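Local coordinates for N-acetylmuramoyl-L-alanine amidase domain-containing protein SAOUHSC_02979 (PDB 5T1Q) that probably cleaves amide bonds of the bacterial cell wall as a secreted hydrolase, this chain joining a glucosaminidase-family part to a CHAP domain, at residues P18-Q28 and M246-T254. Sequence-based numbering, arbitrary orientation. Where two conformers were deposited one is given.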
loop_
_atom_site.group_PDB
_atom_site.type_symbol
_atom_site.label_atom_id
_atom_site.label_comp_id
_atom_site.label_asym_id
_atom_site.label_seq_id
_atom_site.Cartn_x
_atom_site.Cartn_y
_atom_site.Cartn_z
ATOM N N PRO A 18 -1.490 -5.433 -13.034
ATOM C CA PRO A 18 -0.639 -5.784 -11.904
ATOM C C PRO A 18 -0.506 -7.287 -11.747
ATOM O O PRO A 18 -1.502 -8.002 -11.834
ATOM C CB PRO A 18 -1.389 -5.185 -10.711
ATOM C CG PRO A 18 -2.118 -4.023 -11.289
ATOM C CD PRO A 18 -2.591 -4.541 -12.616
ATOM N N ALA A 19 0.720 -7.760 -11.558
ATOM C CA ALA A 19 0.959 -9.183 -11.359
ATOM C C ALA A 19 0.382 -9.642 -10.008
ATOM O O ALA A 19 0.550 -8.969 -9.003
ATOM C CB ALA A 19 2.452 -9.481 -11.425
ATOM N N GLN A 20 -0.300 -10.782 -10.017
ATOM C CA GLN A 20 -0.873 -11.388 -8.805
ATOM C C GLN A 20 0.004 -12.509 -8.237
ATOM O O GLN A 20 -0.278 -13.037 -7.149
ATOM C CB GLN A 20 -2.242 -11.999 -9.122
ATOM C CG GLN A 20 -3.313 -10.997 -9.543
ATOM C CD GLN A 20 -4.683 -11.630 -9.635
ATOM O OE1 GLN A 20 -4.832 -12.853 -9.544
ATOM N NE2 GLN A 20 -5.700 -10.796 -9.808
ATOM N N SER A 21 1.014 -12.920 -8.995
ATOM C CA SER A 21 1.911 -13.990 -8.553
ATOM C C SER A 21 3.295 -13.782 -9.129
ATOM O O SER A 21 3.457 -13.048 -10.093
ATOM C CB SER A 21 1.373 -15.366 -8.981
ATOM O OG SER A 21 1.270 -15.474 -10.386
ATOM N N PHE A 22 4.291 -14.415 -8.516
ATOM C CA PHE A 22 5.661 -14.323 -9.011
ATOM C C PHE A 22 5.928 -15.490 -9.924
ATOM O O PHE A 22 5.309 -16.536 -9.806
ATOM C CB PHE A 22 6.688 -14.369 -7.884
ATOM C CG PHE A 22 6.592 -13.223 -6.925
ATOM C CD1 PHE A 22 6.910 -11.941 -7.330
ATOM C CD2 PHE A 22 6.247 -13.438 -5.597
ATOM C CE1 PHE A 22 6.849 -10.890 -6.444
ATOM C CE2 PHE A 22 6.195 -12.387 -4.709
ATOM C CZ PHE A 22 6.492 -11.111 -5.133
ATOM N N ASN A 23 6.868 -15.302 -10.830
ATOM C CA ASN A 23 7.307 -16.364 -11.718
ATOM C C ASN A 23 8.808 -16.146 -11.953
ATOM O O ASN A 23 9.453 -15.413 -11.195
ATOM C CB ASN A 23 6.463 -16.367 -13.008
ATOM C CG ASN A 23 6.414 -15.004 -13.684
ATOM O OD1 ASN A 23 7.437 -14.337 -13.858
ATOM N ND2 ASN A 23 5.216 -14.584 -14.066
ATOM N N ASN A 24 9.371 -16.785 -12.970
ATOM C CA ASN A 24 10.795 -16.592 -13.278
ATOM C C ASN A 24 11.113 -15.169 -13.800
ATOM O O ASN A 24 12.247 -14.711 -13.666
ATOM C CB ASN A 24 11.285 -17.667 -14.255
ATOM C CG ASN A 24 11.225 -19.073 -13.659
ATOM O OD1 ASN A 24 11.100 -19.248 -12.443
ATOM N ND2 ASN A 24 11.318 -20.081 -14.516
ATOM N N ASP A 25 10.112 -14.468 -14.347
ATOM C CA ASP A 25 10.295 -13.102 -14.880
ATOM C C ASP A 25 10.020 -12.005 -13.842
ATOM O O ASP A 25 10.832 -11.100 -13.664
ATOM C CB ASP A 25 9.395 -12.886 -16.108
ATOM C CG ASP A 25 9.743 -13.825 -17.276
ATOM O OD1 ASP A 25 10.873 -14.367 -17.312
ATOM O OD2 ASP A 25 8.885 -14.004 -18.174
ATOM N N VAL A 26 8.859 -12.086 -13.188
ATOM C CA VAL A 26 8.426 -11.129 -12.154
ATOM C C VAL A 26 8.743 -11.727 -10.776
ATOM O O VAL A 26 8.181 -12.752 -10.396
ATOM C CB VAL A 26 6.914 -10.841 -12.272
ATOM C CG1 VAL A 26 6.461 -9.848 -11.206
ATOM C CG2 VAL A 26 6.583 -10.324 -13.666
ATOM N N ASN A 27 9.634 -11.074 -10.034
ATOM C CA ASN A 27 10.102 -11.596 -8.748
ATOM C C ASN A 27 10.152 -10.547 -7.645
ATOM O O ASN A 27 9.844 -9.384 -7.859
ATOM C CB ASN A 27 11.473 -12.291 -8.938
ATOM C CG ASN A 27 12.479 -11.441 -9.714
ATOM O OD1 ASN A 27 12.270 -10.247 -9.964
ATOM N ND2 ASN A 27 13.589 -12.066 -10.103
ATOM N N GLN A 28 10.533 -10.984 -6.452
ATOM C CA GLN A 28 10.615 -10.103 -5.291
ATOM C C GLN A 28 11.606 -8.954 -5.423
ATOM O O GLN A 28 11.380 -7.895 -4.844
ATOM C CB GLN A 28 10.967 -10.907 -4.043
ATOM C CG GLN A 28 9.927 -11.951 -3.698
ATOM C CD GLN A 28 10.217 -12.651 -2.394
ATOM O OE1 GLN A 28 11.167 -12.303 -1.679
ATOM N NE2 GLN A 28 9.406 -13.652 -2.074
HETATM N N MSE A 246 7.148 -13.267 1.580
HETATM C CA MSE A 246 6.340 -12.657 0.528
HETATM C C MSE A 246 6.076 -13.628 -0.592
HETATM O O MSE A 246 6.713 -13.552 -1.634
HETATM C CB MSE A 246 7.169 -11.488 0.012
HETATM C CG MSE A 246 6.334 -10.526 -0.824
HETATM SE SE MSE A 246 5.110 -9.502 0.327
HETATM C CE MSE A 246 6.220 -9.366 1.949
ATOM N N PRO A 247 5.140 -14.551 -0.398
ATOM C CA PRO A 247 4.839 -15.546 -1.443
ATOM C C PRO A 247 4.078 -14.979 -2.662
ATOM O O PRO A 247 4.158 -15.556 -3.735
ATOM C CB PRO A 247 4.020 -16.605 -0.692
ATOM C CG PRO A 247 3.356 -15.852 0.394
ATOM C CD PRO A 247 4.235 -14.686 0.757
ATOM N N TYR A 248 3.369 -13.864 -2.485
ATOM C CA TYR A 248 2.634 -13.195 -3.575
ATOM C C TYR A 248 2.980 -11.687 -3.560
ATOM O O TYR A 248 3.317 -11.149 -2.506
ATOM C CB TYR A 248 1.108 -13.414 -3.425
ATOM C CG TYR A 248 0.709 -14.881 -3.419
ATOM C CD1 TYR A 248 0.563 -15.582 -4.611
ATOM C CD2 TYR A 248 0.528 -15.582 -2.219
ATOM C CE1 TYR A 248 0.237 -16.925 -4.621
ATOM C CE2 TYR A 248 0.193 -16.940 -2.218
ATOM C CZ TYR A 248 0.050 -17.596 -3.418
ATOM O OH TYR A 248 -0.271 -18.925 -3.449
ATOM N N PRO A 249 2.919 -11.005 -4.727
ATOM C CA PRO A 249 3.242 -9.566 -4.778
ATOM C C PRO A 249 2.440 -8.757 -3.762
ATOM O O PRO A 249 1.218 -8.846 -3.713
ATOM C CB PRO A 249 2.858 -9.174 -6.201
ATOM C CG PRO A 249 3.024 -10.423 -6.988
ATOM C CD PRO A 249 2.617 -11.534 -6.074
ATOM N N HIS A 250 3.153 -7.990 -2.954
ATOM C CA HIS A 250 2.563 -7.205 -1.894
ATOM C C HIS A 250 1.297 -6.425 -2.264
ATOM O O HIS A 250 1.249 -5.733 -3.283
ATOM C CB HIS A 250 3.604 -6.234 -1.351
ATOM C CG HIS A 250 3.199 -5.590 -0.072
ATOM N ND1 HIS A 250 2.550 -4.375 -0.023
ATOM C CD2 HIS A 250 3.330 -6.005 1.208
ATOM C CE1 HIS A 250 2.297 -4.071 1.236
ATOM N NE2 HIS A 250 2.768 -5.038 2.002
ATOM N N GLY A 251 0.283 -6.551 -1.407
ATOM C CA GLY A 251 -0.979 -5.837 -1.596
ATOM C C GLY A 251 -1.992 -6.418 -2.565
ATOM O O GLY A 251 -3.158 -6.066 -2.492
ATOM N N GLN A 252 -1.580 -7.301 -3.469
ATOM C CA GLN A 252 -2.540 -7.873 -4.442
ATOM C C GLN A 252 -3.544 -8.807 -3.754
ATOM O O GLN A 252 -3.370 -9.150 -2.579
ATOM C CB GLN A 252 -1.792 -8.563 -5.576
ATOM C CG GLN A 252 -0.903 -7.590 -6.335
ATOM C CD GLN A 252 -1.697 -6.453 -6.965
ATOM O OE1 GLN A 252 -2.721 -6.677 -7.604
ATOM N NE2 GLN A 252 -1.236 -5.230 -6.771
ATOM N N CYS A 253 -4.595 -9.200 -4.469
ATOM C CA CYS A 253 -5.666 -9.998 -3.857
ATOM C C CYS A 253 -5.158 -11.303 -3.271
ATOM O O CYS A 253 -5.623 -11.738 -2.244
ATOM C CB CYS A 253 -6.805 -10.264 -4.832
ATOM S SG CYS A 253 -6.364 -11.167 -6.333
ATOM N N THR A 254 -4.191 -11.897 -3.959
ATOM C CA THR A 254 -3.555 -13.143 -3.564
ATOM C C THR A 254 -2.788 -12.946 -2.261
ATOM O O THR A 254 -2.970 -13.691 -1.305
ATOM C CB THR A 254 -2.590 -13.597 -4.669
ATOM O OG1 THR A 254 -1.824 -12.475 -5.087
ATOM C CG2 THR A 254 -3.344 -14.095 -5.874
HETATM O O HOH W 1 3.553 -15.996 -6.350
#
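In the CHAP domain, the turn leading into helix 253-262 is covered by the N-terminal loop 18-28, which touches Cys253, probably the nucleophile of a Cys-His-Glu triad with His314 and Glu331, as in related CHAP enzymes. Thr254, in the first turn of the helix, donates a hydrogen bond from OG1 to Gln20 O at 2.6 Å; the hydroxyl lies in the carbonyl plane on a lone pair, with a C=O...donor angle of 137°. With chi1 at 46°, Thr254 OG1 reaches the Gln20 carbonyl while its CG2 packs 4.0 Å from Gln20 CB. The extended Gln20 side chain carries its amide past the cysteine, NE2 standing 3.6 Å from Cys253 SG, while OE1 accepts from Ala275 N, which helps fix the amide's rotation. Pro249, first residue of a type II turn ending at the N-cap Gln252, wedges between the loop backbone and Phe22: its CD sits 4.0 Å from the ring centroid, almost on the normal, a CH-pi contact over the face. The opposite ring face receives Gln28 CG toward its rim, and the ring edge meets O of Met246, a selenomethionine, and Pro247 O. Beside the ring one water accepts from Phe22 N and donates to Pro247 O at 2.7 Å, bridging the backbones. Gln252 lays CG 3.3 Å from Ala19 O, and the bend at chi2 (-60°) turns its amide to Pro18 CB. Around the contact, Pro18 and Gln252 both rest on Leu125 of strand 119-128 in the glucosaminidase-family part, Tyr248 leans on Trp255 and Tyr258 of helix 253-262, and Cys253 and Thr254 face strand 314-321 of the mixed sheet.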